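Local atomic coordinates of 3'3'-cGAMP-specific phosphodiesterase 3 (Vibrio cholerae O1 biovar El Tor str. N16961, PDB entry 5Z7C), a protein that belongs to the HD-domain family of largely helical proteins and carries two HD-type regions in one chain, the second with the sequence hallmarks of the HD-GYP group. Residues H43-C48 with L72-D76; S173-W178 with S196-L200; A143-Q148 with R183-R187; L65-F70 with P263-A267. The protein carries 2 engineered substitutions. One frame throughout, in Å; residues are numbered along the deposited sequence.

In the fold
From the N terminus, helix 43-56 opens contact 1, and the end of helix 62-73 closes it some two dozen residues later. Contact 4 starts on that same helix 62-73 before contact 1 is complete, so the two cross; its partner loop 263-267 arrives only after a further 192 residues. Within this long excursion lie contacts 3 and 2. Contact 3 opens on helix 141-160 and contact 2 in the loop at 173-178; contact 3 then closes at 183-187 and contact 2 on helix 194-211, so these two also cross. Leu-72 packs against Ala-199 and Cys-48 against Phe-69, joining contact 1 to contacts 2 and 4 within the N-terminal helical domain, and Glu-176 bonded to Glu-185 links contacts 2 and 3.

Contact 1 of 4, residues H43-C48 with L72-D76; sequences HCIRCC and LLLKD
One face of the His-43 imidazole carries Cys-47 SG, displaced toward the rim, while Lys-75 reaches the ring obliquely on its NE2-CD2 side, with NZ 3.3 Å from His-43 NE2. The other ring nitrogen, ND1, is hydrogen-bonded to Asp-206 on helix 194-211, which fixes the turn of the ring. Lys-75 reaches this place by a folded route: CG sits between the backbone N and the carbonyl carbon (chi1 67°), and further bends at chi3 and chi4 bring the amine round to helix 43-56. There NZ lies 3.6 Å from Cys-47 SG, and it forms a weak salt bridge of 3.4 Å with Asp-76 OD2. Cysteine suits the helix surface here because its thiol is small and polarisable: that of Cys-44 fits close to the turn that ends helix 62-73, with SG 3.6 Å from Leu-73 O. One turn along, the contact becomes apolar. Cys-48 SG touches Leu-73 CD2 at 3.6 Å, and the two methyls of Leu-72 divide between neighbouring carbonyls, CD2 lying 3.7 Å from Cys-47 O and CD1 beside Cys-48 O. Lys-75 and Asp-76 follow a helix end in a leucine-rich sequence resembling that before the His-Asp pair of HD domains, and Gln-203 packs on Lys-75 near Asp-206. Together they are consistent with a degenerate HD site, in which lysine probably stands where the family has the histidine of its His-Asp pair, and His-43, Gln-203 and Asp-206 are the probable counterparts of other site residues.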
loop_
_atom_site.group_PDB
_atom_site.type_symbol
_atom_site.label_atom_id
_atom_site.label_comp_id
_atom_site.label_asym_id
_atom_site.label_seq_id
_atom_site.Cartn_x
_atom_site.Cartn_y
_atom_site.Cartn_z
ATOM N N HIS A 43 -2.735 10.502 -3.792
ATOM C CA HIS A 43 -2.933 11.349 -2.669
ATOM C C HIS A 43 -1.702 11.502 -1.823
ATOM O O HIS A 43 -1.339 12.590 -1.458
ATOM C CB HIS A 43 -4.061 10.790 -1.831
ATOM C CG HIS A 43 -4.270 11.530 -0.566
ATOM N ND1 HIS A 43 -4.624 12.852 -0.546
ATOM C CD2 HIS A 43 -4.130 11.154 0.720
ATOM C CE1 HIS A 43 -4.706 13.257 0.700
ATOM N NE2 HIS A 43 -4.413 12.246 1.487
ATOM N N CYS A 44 -1.049 10.405 -1.503
ATOM C CA CYS A 44 0.105 10.470 -0.638
ATOM C C CYS A 44 1.153 11.311 -1.278
ATOM O O CYS A 44 1.830 12.054 -0.610
ATOM C CB CYS A 44 0.672 9.094 -0.379
ATOM S SG CYS A 44 0.132 8.426 1.156
ATOM N N ILE A 45 1.278 11.205 -2.582
ATOM C CA ILE A 45 2.313 11.913 -3.262
ATOM C C ILE A 45 2.138 13.386 -3.113
ATOM O O ILE A 45 3.082 14.087 -2.886
ATOM C CB ILE A 45 2.323 11.549 -4.719
ATOM C CG1 ILE A 45 2.619 10.074 -4.868
ATOM C CG2 ILE A 45 3.396 12.253 -5.413
ATOM C CD1 ILE A 45 3.824 9.652 -4.125
ATOM N N ARG A 46 0.914 13.847 -3.260
ATOM C CA ARG A 46 0.576 15.247 -3.123
ATOM C C ARG A 46 0.791 15.796 -1.738
ATOM O O ARG A 46 1.173 16.927 -1.594
ATOM C CB ARG A 46 -0.828 15.498 -3.603
ATOM C CG ARG A 46 -0.939 15.414 -5.092
ATOM C CD ARG A 46 -2.306 15.782 -5.600
ATOM N NE ARG A 46 -3.340 15.051 -4.907
ATOM C CZ ARG A 46 -3.890 13.938 -5.356
ATOM N NH1 ARG A 46 -3.515 13.425 -6.503
ATOM N NH2 ARG A 46 -4.815 13.344 -4.649
ATOM N N CYS A 47 0.525 15.013 -0.717
ATOM C CA CYS A 47 0.772 15.472 0.624
ATOM C C CYS A 47 2.220 15.693 0.808
ATOM O O CYS A 47 2.625 16.602 1.481
ATOM C CB CYS A 47 0.342 14.448 1.640
ATOM S SG CYS A 47 -1.447 14.119 1.626
ATOM N N CYS A 48 3.009 14.815 0.242
ATOM C CA CYS A 48 4.429 14.908 0.422
ATOM C C CYS A 48 4.886 16.196 -0.139
ATOM O O CYS A 48 5.676 16.892 0.440
ATOM C CB CYS A 48 5.108 13.817 -0.365
ATOM S SG CYS A 48 6.679 13.331 0.420
ATOM N N LEU A 72 5.309 11.847 5.873
ATOM C CA LEU A 72 4.258 12.194 4.956
ATOM C C LEU A 72 3.843 11.051 4.090
ATOM O O LEU A 72 2.693 10.873 3.824
ATOM C CB LEU A 72 4.698 13.328 4.061
ATOM C CG LEU A 72 4.845 14.683 4.714
ATOM C CD1 LEU A 72 5.700 15.537 3.885
ATOM C CD2 LEU A 72 3.515 15.322 4.878
ATOM N N LEU A 73 4.805 10.324 3.578
ATOM C CA LEU A 73 4.567 9.176 2.737
ATOM C C LEU A 73 3.896 8.028 3.439
ATOM O O LEU A 73 3.086 7.353 2.890
ATOM C CB LEU A 73 5.883 8.725 2.131
ATOM C CG LEU A 73 6.634 9.617 1.163
ATOM C CD1 LEU A 73 7.930 9.051 0.820
ATOM C CD2 LEU A 73 5.862 9.831 -0.054
ATOM N N LEU A 74 4.248 7.826 4.677
ATOM C CA LEU A 74 3.823 6.688 5.436
ATOM C C LEU A 74 2.707 6.956 6.409
ATOM O O LEU A 74 2.501 6.179 7.300
ATOM C CB LEU A 74 4.984 6.164 6.229
ATOM C CG LEU A 74 6.064 5.434 5.474
ATOM C CD1 LEU A 74 7.109 5.073 6.442
ATOM C CD2 LEU A 74 5.492 4.223 4.876
ATOM N N LYS A 75 1.985 8.038 6.253
ATOM C CA LYS A 75 1.012 8.415 7.251
ATOM C C LYS A 75 -0.105 7.404 7.438
ATOM O O LYS A 75 -0.569 7.175 8.531
ATOM C CB LYS A 75 0.458 9.794 6.963
ATOM C CG LYS A 75 -0.342 9.864 5.750
ATOM C CD LYS A 75 -0.383 11.252 5.239
ATOM C CE LYS A 75 -1.737 11.615 4.774
ATOM N NZ LYS A 75 -2.020 11.051 3.457
ATOM N N ASP A 76 -0.491 6.771 6.350
ATOM C CA ASP A 76 -1.633 5.893 6.296
ATOM C C ASP A 76 -1.250 4.442 6.415
ATOM O O ASP A 76 -2.007 3.576 6.089
ATOM C CB ASP A 76 -2.358 6.102 4.988
ATOM C CG ASP A 76 -2.943 7.462 4.867
ATOM O OD1 ASP A 76 -3.124 8.111 5.884
ATOM O OD2 ASP A 76 -3.238 7.886 3.757
#

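Contact 2 of 4, residues S173-W178 with S196-L200; sequences SLDEHW and SRIAL
This contact belongs to an HD domain and joins a connecting loop to helix 194-211; the sequence from Leu-174 onward resembles a degenerate form of the loop that gives HD-GYP proteins their name. Residues Ser-173 to Glu-176 form a type I beta turn, closed by a 3.2 Å bond from Glu-176 N to Ser-173 O. Leu-200 fills the concave side of the loop. Its CG stands anti to the backbone N (chi1 177°), and from there CD2 enters among polar atoms, 3.5 Å from Leu-174 O and 3.4 Å from Glu-176 O. The same methyl meets the His-177 ring at its edge, in the ring plane, 3.8 Å from ND1. A branched aliphatic side chain is apt here, since it packs under a bend of the backbone without competing for its polar groups. Leu-174 continues the apolar patch by laying CD1 on Ala-199 CB at 3.8 Å. Where the loop runs nearest the helix, Ser-196 is small enough to let Leu-174 come close, its CB packing against the Leu-174 CA and also lying against Ser-173 O. At the far end the Trp-178 ring approaches one face of the Arg-197 guanidinium, with CZ3 3.8 Å from NE and the two planes inclined by 51°. The arginine gets there through bends at chi2 and chi3, and has a weak, long ion pair with Asp-230. Around the contact, Trp-228 stacks on His-177, Leu-233 of helix 231-242 lies against Arg-197 and Ile-198, and Leu-68 and Leu-72 of helix 62-73 pack on Ile-198 and Ala-199.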
loop_
_atom_site.group_PDB
_atom_site.type_symbol
_atom_site.label_atom_id
_atom_site.label_comp_id
_atom_site.label_asym_id
_atom_site.label_seq_id
_atom_site.Cartn_x
_atom_site.Cartn_y
_atom_site.Cartn_z
ATOM N N SER A 173 0.743 10.610 15.952
ATOM C CA SER A 173 0.016 11.768 16.404
ATOM C C SER A 173 -0.605 12.493 15.253
ATOM O O SER A 173 -0.926 13.636 15.357
ATOM C CB SER A 173 0.924 12.691 17.160
ATOM O OG SER A 173 1.297 12.121 18.385
ATOM N N LEU A 174 -0.822 11.804 14.168
ATOM C CA LEU A 174 -1.295 12.445 12.986
ATOM C C LEU A 174 -2.606 13.087 13.288
ATOM O O LEU A 174 -2.898 14.147 12.819
ATOM C CB LEU A 174 -1.495 11.396 11.922
ATOM C CG LEU A 174 -2.058 11.769 10.573
ATOM C CD1 LEU A 174 -1.139 12.693 9.908
ATOM C CD2 LEU A 174 -2.267 10.605 9.732
ATOM N N ASP A 175 -3.408 12.427 14.089
ATOM C CA ASP A 175 -4.788 12.804 14.257
ATOM C C ASP A 175 -5.048 13.641 15.483
ATOM O O ASP A 175 -6.168 13.864 15.860
ATOM C CB ASP A 175 -5.657 11.577 14.228
ATOM C CG ASP A 175 -5.859 11.061 12.846
ATOM O OD1 ASP A 175 -6.338 11.815 12.006
ATOM O OD2 ASP A 175 -5.536 9.906 12.576
ATOM N N GLU A 176 -3.991 14.112 16.096
ATOM C CA GLU A 176 -4.112 15.106 17.100
ATOM C C GLU A 176 -4.458 16.417 16.458
ATOM O O GLU A 176 -4.225 16.635 15.297
ATOM C CB GLU A 176 -2.842 15.208 17.891
ATOM C CG GLU A 176 -2.304 13.881 18.310
ATOM C CD GLU A 176 -2.968 13.312 19.532
ATOM O OE1 GLU A 176 -4.103 13.671 19.808
ATOM O OE2 GLU A 176 -2.358 12.490 20.209
ATOM N N HIS A 177 -5.040 17.295 17.253
ATOM C CA HIS A 177 -5.573 18.546 16.792
ATOM C C HIS A 177 -4.976 19.600 17.661
ATOM O O HIS A 177 -4.630 19.349 18.789
ATOM C CB HIS A 177 -7.066 18.563 16.980
ATOM C CG HIS A 177 -7.815 17.787 15.955
ATOM N ND1 HIS A 177 -7.221 17.288 14.829
ATOM C CD2 HIS A 177 -9.112 17.440 15.878
ATOM C CE1 HIS A 177 -8.118 16.655 14.103
ATOM N NE2 HIS A 177 -9.275 16.732 14.720
ATOM N N TRP A 178 -4.893 20.799 17.135
ATOM C CA TRP A 178 -4.191 21.875 17.784
ATOM C C TRP A 178 -4.810 22.184 19.111
ATOM O O TRP A 178 -4.120 22.414 20.083
ATOM C CB TRP A 178 -4.284 23.089 16.901
ATOM C CG TRP A 178 -3.508 24.207 17.360
ATOM C CD1 TRP A 178 -3.973 25.413 17.701
ATOM C CD2 TRP A 178 -2.099 24.261 17.519
ATOM N NE1 TRP A 178 -2.958 26.220 18.079
ATOM C CE2 TRP A 178 -1.786 25.530 17.971
ATOM C CE3 TRP A 178 -1.073 23.354 17.331
ATOM C CZ2 TRP A 178 -0.501 25.922 18.232
ATOM C CZ3 TRP A 178 0.193 23.745 17.598
ATOM C CH2 TRP A 178 0.473 25.010 18.039
ATOM N N SER A 196 3.385 15.700 12.420
ATOM C CA SER A 196 1.971 15.432 12.379
ATOM C C SER A 196 1.167 16.648 12.055
ATOM O O SER A 196 0.191 16.573 11.357
ATOM C CB SER A 196 1.548 14.882 13.697
ATOM O OG SER A 196 2.465 13.916 14.116
ATOM N N ARG A 197 1.579 17.782 12.570
ATOM C CA ARG A 197 0.903 19.006 12.285
ATOM C C ARG A 197 1.000 19.341 10.830
ATOM O O ARG A 197 0.053 19.761 10.226
ATOM C CB ARG A 197 1.505 20.116 13.117
ATOM C CG ARG A 197 0.707 20.478 14.334
ATOM C CD ARG A 197 1.536 20.396 15.549
ATOM N NE ARG A 197 2.469 21.490 15.586
ATOM C CZ ARG A 197 3.553 21.521 16.329
ATOM N NH1 ARG A 197 3.845 20.509 17.106
ATOM N NH2 ARG A 197 4.330 22.573 16.298
ATOM N N ILE A 198 2.184 19.205 10.276
ATOM C CA ILE A 198 2.369 19.434 8.868
ATOM C C ILE A 198 1.618 18.430 8.061
ATOM O O ILE A 198 1.008 18.755 7.074
ATOM C CB ILE A 198 3.837 19.327 8.509
ATOM C CG1 ILE A 198 4.626 20.377 9.256
ATOM C CG2 ILE A 198 4.052 19.533 7.058
ATOM C CD1 ILE A 198 6.060 20.170 9.178
ATOM N N ALA A 199 1.718 17.184 8.468
ATOM C CA ALA A 199 1.097 16.132 7.717
ATOM C C ALA A 199 -0.391 16.215 7.685
ATOM O O ALA A 199 -0.982 16.055 6.646
ATOM C CB ALA A 199 1.515 14.828 8.244
ATOM N N LEU A 200 -1.008 16.434 8.828
ATOM C CA LEU A 200 -2.446 16.504 8.868
ATOM C C LEU A 200 -2.945 17.646 8.056
ATOM O O LEU A 200 -3.899 17.537 7.330
ATOM C CB LEU A 200 -2.912 16.675 10.295
ATOM C CG LEU A 200 -4.399 16.842 10.569
ATOM C CD1 LEU A 200 -5.054 15.616 10.137
ATOM C CD2 LEU A 200 -4.700 17.072 11.996
#

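Contact 3 of 4, residues A143-Q148 with R183-R187; sequences AQELIQ and RPEQR
Gln-144 leaves helix 141-160 to meet both Arg-183 and Pro-184. Its CB lies 3.9 Å from Arg-183 NH1; CG then continues anti to the backbone N, and a bend at chi2 (88°) swings the amide across to the loop. The amide carbon CD is 3.7 Å from Pro-184 O. At the tip the two polar atoms diverge. OE1 lies at the edge of the Arg-183 guanidinium, in its plane, and takes a weak, strongly bent bond of 2.9 Å from NH1. NE2 donates to Pro-184 O over 2.6 Å, lying in the carbonyl plane on a lone pair. Glutamine suits the position because one flat group offers both an acceptor and a donor, and using both fixes which way its amide is turned. Arg-183 stretches out along the helix, so that Ala-143 CB comes over one face of the guanidinium, 3.8 Å from NE. One turn further along the helix, Ile-147 CG2 packs on Pro-184 CD at 3.8 Å. A cis peptide bond precedes the proline and bends the loop at the helix surface. The Gly-Arg-Pro sequence ending at Pro-184 is consistent with a divergent Gly-Tyr-Pro motif of the HD-GYP group.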
loop_
_atom_site.group_PDB
_atom_site.type_symbol
_atom_site.label_atom_id
_atom_site.label_comp_id
_atom_site.label_asym_id
_atom_site.label_seq_id
_atom_site.Cartn_x
_atom_site.Cartn_y
_atom_site.Cartn_z
ATOM N N ALA A 143 -14.327 5.418 18.104
ATOM C CA ALA A 143 -13.438 6.209 17.303
ATOM C C ALA A 143 -12.095 6.236 17.959
ATOM O O ALA A 143 -11.096 6.198 17.297
ATOM C CB ALA A 143 -13.967 7.570 17.156
ATOM N N GLN A 144 -12.073 6.315 19.260
ATOM C CA GLN A 144 -10.827 6.313 19.954
ATOM C C GLN A 144 -10.093 5.020 19.739
ATOM O O GLN A 144 -8.896 5.011 19.653
ATOM C CB GLN A 144 -11.063 6.542 21.422
ATOM C CG GLN A 144 -9.821 6.558 22.239
ATOM C CD GLN A 144 -9.210 7.906 22.318
ATOM O OE1 GLN A 144 -9.762 8.876 21.824
ATOM N NE2 GLN A 144 -8.051 7.981 22.921
ATOM N N GLU A 145 -10.799 3.911 19.737
ATOM C CA GLU A 145 -10.164 2.639 19.502
ATOM C C GLU A 145 -9.622 2.567 18.111
ATOM O O GLU A 145 -8.579 2.018 17.878
ATOM C CB GLU A 145 -11.137 1.499 19.733
ATOM C CG GLU A 145 -11.379 1.195 21.170
ATOM C CD GLU A 145 -10.121 0.947 21.916
ATOM O OE1 GLU A 145 -9.325 0.132 21.448
ATOM O OE2 GLU A 145 -9.918 1.553 22.973
ATOM N N LEU A 146 -10.369 3.087 17.175
ATOM C CA LEU A 146 -9.976 3.014 15.813
ATOM C C LEU A 146 -8.690 3.743 15.569
ATOM O O LEU A 146 -7.806 3.235 14.919
ATOM C CB LEU A 146 -11.029 3.722 15.026
ATOM C CG LEU A 146 -11.214 3.229 13.634
ATOM C CD1 LEU A 146 -11.496 1.799 13.698
ATOM C CD2 LEU A 146 -12.360 3.946 13.084
ATOM N N ILE A 147 -8.602 4.965 16.047
ATOM C CA ILE A 147 -7.408 5.732 15.846
ATOM C C ILE A 147 -6.251 5.087 16.546
ATOM O O ILE A 147 -5.187 4.991 15.997
ATOM C CB ILE A 147 -7.577 7.146 16.367
ATOM C CG1 ILE A 147 -8.617 7.876 15.563
ATOM C CG2 ILE A 147 -6.328 7.921 16.233
ATOM C CD1 ILE A 147 -8.381 7.810 14.145
ATOM N N GLN A 148 -6.450 4.663 17.764
ATOM C CA GLN A 148 -5.348 4.223 18.554
ATOM C C GLN A 148 -4.724 3.064 17.873
ATOM O O GLN A 148 -3.524 2.895 17.874
ATOM C CB GLN A 148 -5.870 3.763 19.888
ATOM C CG GLN A 148 -4.879 3.032 20.720
ATOM C CD GLN A 148 -3.880 3.941 21.333
ATOM O OE1 GLN A 148 -3.983 5.147 21.238
ATOM N NE2 GLN A 148 -2.901 3.368 21.988
ATOM N N ARG A 183 -7.429 12.662 18.579
ATOM C CA ARG A 183 -7.095 11.405 19.182
ATOM C C ARG A 183 -5.752 10.872 18.738
ATOM O O ARG A 183 -5.272 11.330 17.746
ATOM C CB ARG A 183 -8.209 10.496 18.714
ATOM C CG ARG A 183 -9.574 11.132 18.738
ATOM C CD ARG A 183 -10.524 10.397 17.837
ATOM N NE ARG A 183 -11.922 10.690 18.101
ATOM C CZ ARG A 183 -12.510 10.563 19.286
ATOM N NH1 ARG A 183 -11.827 10.178 20.350
ATOM N NH2 ARG A 183 -13.787 10.856 19.405
ATOM N N PRO A 184 -5.169 9.950 19.458
ATOM C CA PRO A 184 -5.799 9.335 20.604
ATOM C C PRO A 184 -5.399 9.917 21.924
ATOM O O PRO A 184 -5.896 9.448 22.915
ATOM C CB PRO A 184 -5.222 7.945 20.546
ATOM C CG PRO A 184 -3.891 8.179 20.086
ATOM C CD PRO A 184 -4.025 9.167 19.014
ATOM N N GLU A 185 -4.462 10.835 21.962
ATOM C CA GLU A 185 -3.977 11.323 23.229
ATOM C C GLU A 185 -4.449 12.695 23.644
ATOM O O GLU A 185 -4.132 13.141 24.724
ATOM C CB GLU A 185 -2.469 11.322 23.234
ATOM C CG GLU A 185 -1.845 10.005 23.451
ATOM C CD GLU A 185 -0.376 10.074 23.243
ATOM O OE1 GLU A 185 0.044 10.669 22.248
ATOM O OE2 GLU A 185 0.372 9.548 24.069
ATOM N N GLN A 186 -5.188 13.370 22.796
ATOM C CA GLN A 186 -5.650 14.677 23.141
ATOM C C GLN A 186 -4.526 15.644 23.466
ATOM O O GLN A 186 -4.609 16.406 24.401
ATOM C CB GLN A 186 -6.582 14.553 24.310
ATOM C CG GLN A 186 -7.968 14.195 23.908
ATOM C CD GLN A 186 -8.138 12.728 23.705
ATOM O OE1 GLN A 186 -7.698 11.928 24.511
ATOM N NE2 GLN A 186 -8.784 12.361 22.625
ATOM N N ARG A 187 -3.473 15.595 22.674
ATOM C CA ARG A 187 -2.396 16.549 22.732
ATOM C C ARG A 187 -2.829 17.849 22.146
ATOM O O ARG A 187 -3.627 17.879 21.229
ATOM C CB ARG A 187 -1.235 16.059 21.914
ATOM C CG ARG A 187 -0.466 14.965 22.527
ATOM C CD ARG A 187 0.606 14.542 21.604
ATOM N NE ARG A 187 1.221 13.330 22.065
ATOM C CZ ARG A 187 2.276 13.305 22.848
ATOM N NH1 ARG A 187 2.824 14.433 23.227
ATOM N NH2 ARG A 187 2.785 12.161 23.245
#

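Contact 4 of 4, residues L65-F70 with P263-A267; sequences LHDLFF and PPAQA
With CG anti to the backbone N in both His-66 (chi1 169°) and Gln-266, the imidazole and the terminal amide extend to meet each other and stack. Their planes are only 12° apart, and Gln-266 CD lies over the ring toward its rim, 3.5 Å from His-66 CD2. Phe-70 CD2 lies over the opposite face, so the imidazole is sandwiched. In its plane, ND1 gives Asp-67 OD1 a nearly straight bond of 2.9 Å (170°), which sets the rotation of the ring. The loop between helix 255-260 and strand 270-271, with its short 3-10 turn, thus packs against helix 62-73 of the N-terminal helical domain, far away along the chain. Two prolines begin it, stiff residues that bring apolar ring carbons to the helix. Pro-263 CG makes a CH-pi contact over the face of Phe-69, 3.8 Å from the ring centroid. Pro-264 CD rests 4.0 Å from Leu-65 CB. Ala-267, small enough to come close to the aromatic cluster, puts CB 4.0 Å from Phe-70 CE2, while its carbonyl oxygen faces the edge of the same ring.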
loop_
_atom_site.group_PDB
_atom_site.type_symbol
_atom_site.label_atom_id
_atom_site.label_comp_id
_atom_site.label_asym_id
_atom_site.label_seq_id
_atom_site.Cartn_x
_atom_site.Cartn_y
_atom_site.Cartn_z
ATOM N N LEU A 65 13.922 17.243 7.600
ATOM C CA LEU A 65 13.290 17.161 6.322
ATOM C C LEU A 65 13.255 15.755 5.833
ATOM O O LEU A 65 12.385 15.399 5.087
ATOM C CB LEU A 65 13.997 18.033 5.335
ATOM C CG LEU A 65 13.811 19.480 5.689
ATOM C CD1 LEU A 65 15.000 20.245 5.306
ATOM C CD2 LEU A 65 12.626 19.983 4.982
ATOM N N HIS A 66 14.254 14.982 6.175
ATOM C CA HIS A 66 14.247 13.604 5.796
ATOM C C HIS A 66 13.138 12.881 6.491
ATOM O O HIS A 66 12.382 12.175 5.892
ATOM C CB HIS A 66 15.566 12.992 6.208
ATOM C CG HIS A 66 15.611 11.507 6.111
ATOM N ND1 HIS A 66 15.194 10.685 7.123
ATOM C CD2 HIS A 66 16.044 10.695 5.133
ATOM C CE1 HIS A 66 15.365 9.431 6.773
ATOM N NE2 HIS A 66 15.874 9.412 5.566
ATOM N N ASP A 67 13.073 13.041 7.792
ATOM C CA ASP A 67 12.090 12.376 8.600
ATOM C C ASP A 67 10.706 12.812 8.243
ATOM O O ASP A 67 9.783 12.069 8.348
ATOM C CB ASP A 67 12.363 12.617 10.063
ATOM C CG ASP A 67 13.412 11.736 10.582
ATOM O OD1 ASP A 67 14.280 11.365 9.820
ATOM O OD2 ASP A 67 13.385 11.386 11.750
ATOM N N LEU A 68 10.561 14.058 7.885
ATOM C CA LEU A 68 9.300 14.566 7.431
ATOM C C LEU A 68 8.859 13.936 6.150
ATOM O O LEU A 68 7.707 13.701 5.941
ATOM C CB LEU A 68 9.377 16.065 7.282
ATOM C CG LEU A 68 8.105 16.710 6.786
ATOM C CD1 LEU A 68 7.069 16.593 7.831
ATOM C CD2 LEU A 68 8.347 18.107 6.468
ATOM N N PHE A 69 9.793 13.676 5.270
ATOM C CA PHE A 69 9.477 13.173 3.961
ATOM C C PHE A 69 8.805 11.850 4.079
ATOM O O PHE A 69 7.857 11.560 3.411
ATOM C CB PHE A 69 10.794 12.999 3.236
ATOM C CG PHE A 69 10.679 12.461 1.865
ATOM C CD1 PHE A 69 10.274 13.237 0.858
ATOM C CD2 PHE A 69 11.030 11.190 1.596
ATOM C CE1 PHE A 69 10.182 12.749 -0.365
ATOM C CE2 PHE A 69 10.933 10.714 0.379
ATOM C CZ PHE A 69 10.508 11.497 -0.611
ATOM N N PHE A 70 9.375 11.007 4.896
ATOM C CA PHE A 70 8.815 9.726 5.180
ATOM C C PHE A 70 7.536 9.730 5.992
ATOM O O PHE A 70 6.648 8.965 5.725
ATOM C CB PHE A 70 9.894 8.771 5.641
ATOM C CG PHE A 70 10.875 8.461 4.563
ATOM C CD1 PHE A 70 10.497 7.773 3.463
ATOM C CD2 PHE A 70 12.154 8.903 4.626
ATOM C CE1 PHE A 70 11.370 7.519 2.485
ATOM C CE2 PHE A 70 13.018 8.638 3.634
ATOM C CZ PHE A 70 12.623 7.954 2.570
ATOM N N PRO A 263 13.675 15.862 -1.040
ATOM C CA PRO A 263 14.327 15.489 0.197
ATOM C C PRO A 263 15.821 15.599 0.177
ATOM O O PRO A 263 16.414 15.718 -0.869
ATOM C CB PRO A 263 13.914 14.051 0.361
ATOM C CG PRO A 263 13.673 13.589 -0.965
ATOM C CD PRO A 263 13.236 14.696 -1.796
ATOM N N PRO A 264 16.454 15.397 1.301
ATOM C CA PRO A 264 17.890 15.273 1.359
ATOM C C PRO A 264 18.320 13.980 0.736
ATOM O O PRO A 264 17.509 13.132 0.549
ATOM C CB PRO A 264 18.143 15.209 2.836
ATOM C CG PRO A 264 17.120 15.960 3.403
ATOM C CD PRO A 264 15.961 16.030 2.506
ATOM N N ALA A 265 19.594 13.848 0.430
ATOM C CA ALA A 265 20.117 12.721 -0.306
ATOM C C ALA A 265 19.928 11.447 0.468
ATOM O O ALA A 265 19.810 10.381 -0.074
ATOM C CB ALA A 265 21.550 12.942 -0.586
ATOM N N GLN A 266 19.797 11.600 1.758
ATOM C CA GLN A 266 19.699 10.504 2.671
ATOM C C GLN A 266 18.493 9.674 2.299
ATOM O O GLN A 266 18.457 8.508 2.522
ATOM C CB GLN A 266 19.530 11.099 4.043
ATOM C CG GLN A 266 19.619 10.181 5.198
ATOM C CD GLN A 266 19.270 10.889 6.482
ATOM O OE1 GLN A 266 19.130 12.107 6.519
ATOM N NE2 GLN A 266 19.128 10.128 7.551
ATOM N N ALA A 267 17.516 10.295 1.681
ATOM C CA ALA A 267 16.288 9.643 1.341
ATOM C C ALA A 267 16.471 8.683 0.223
ATOM O O ALA A 267 15.605 7.908 -0.064
ATOM C CB ALA A 267 15.296 10.653 0.967
HETATM O O HOH W 1 17.167 7.288 5.296
#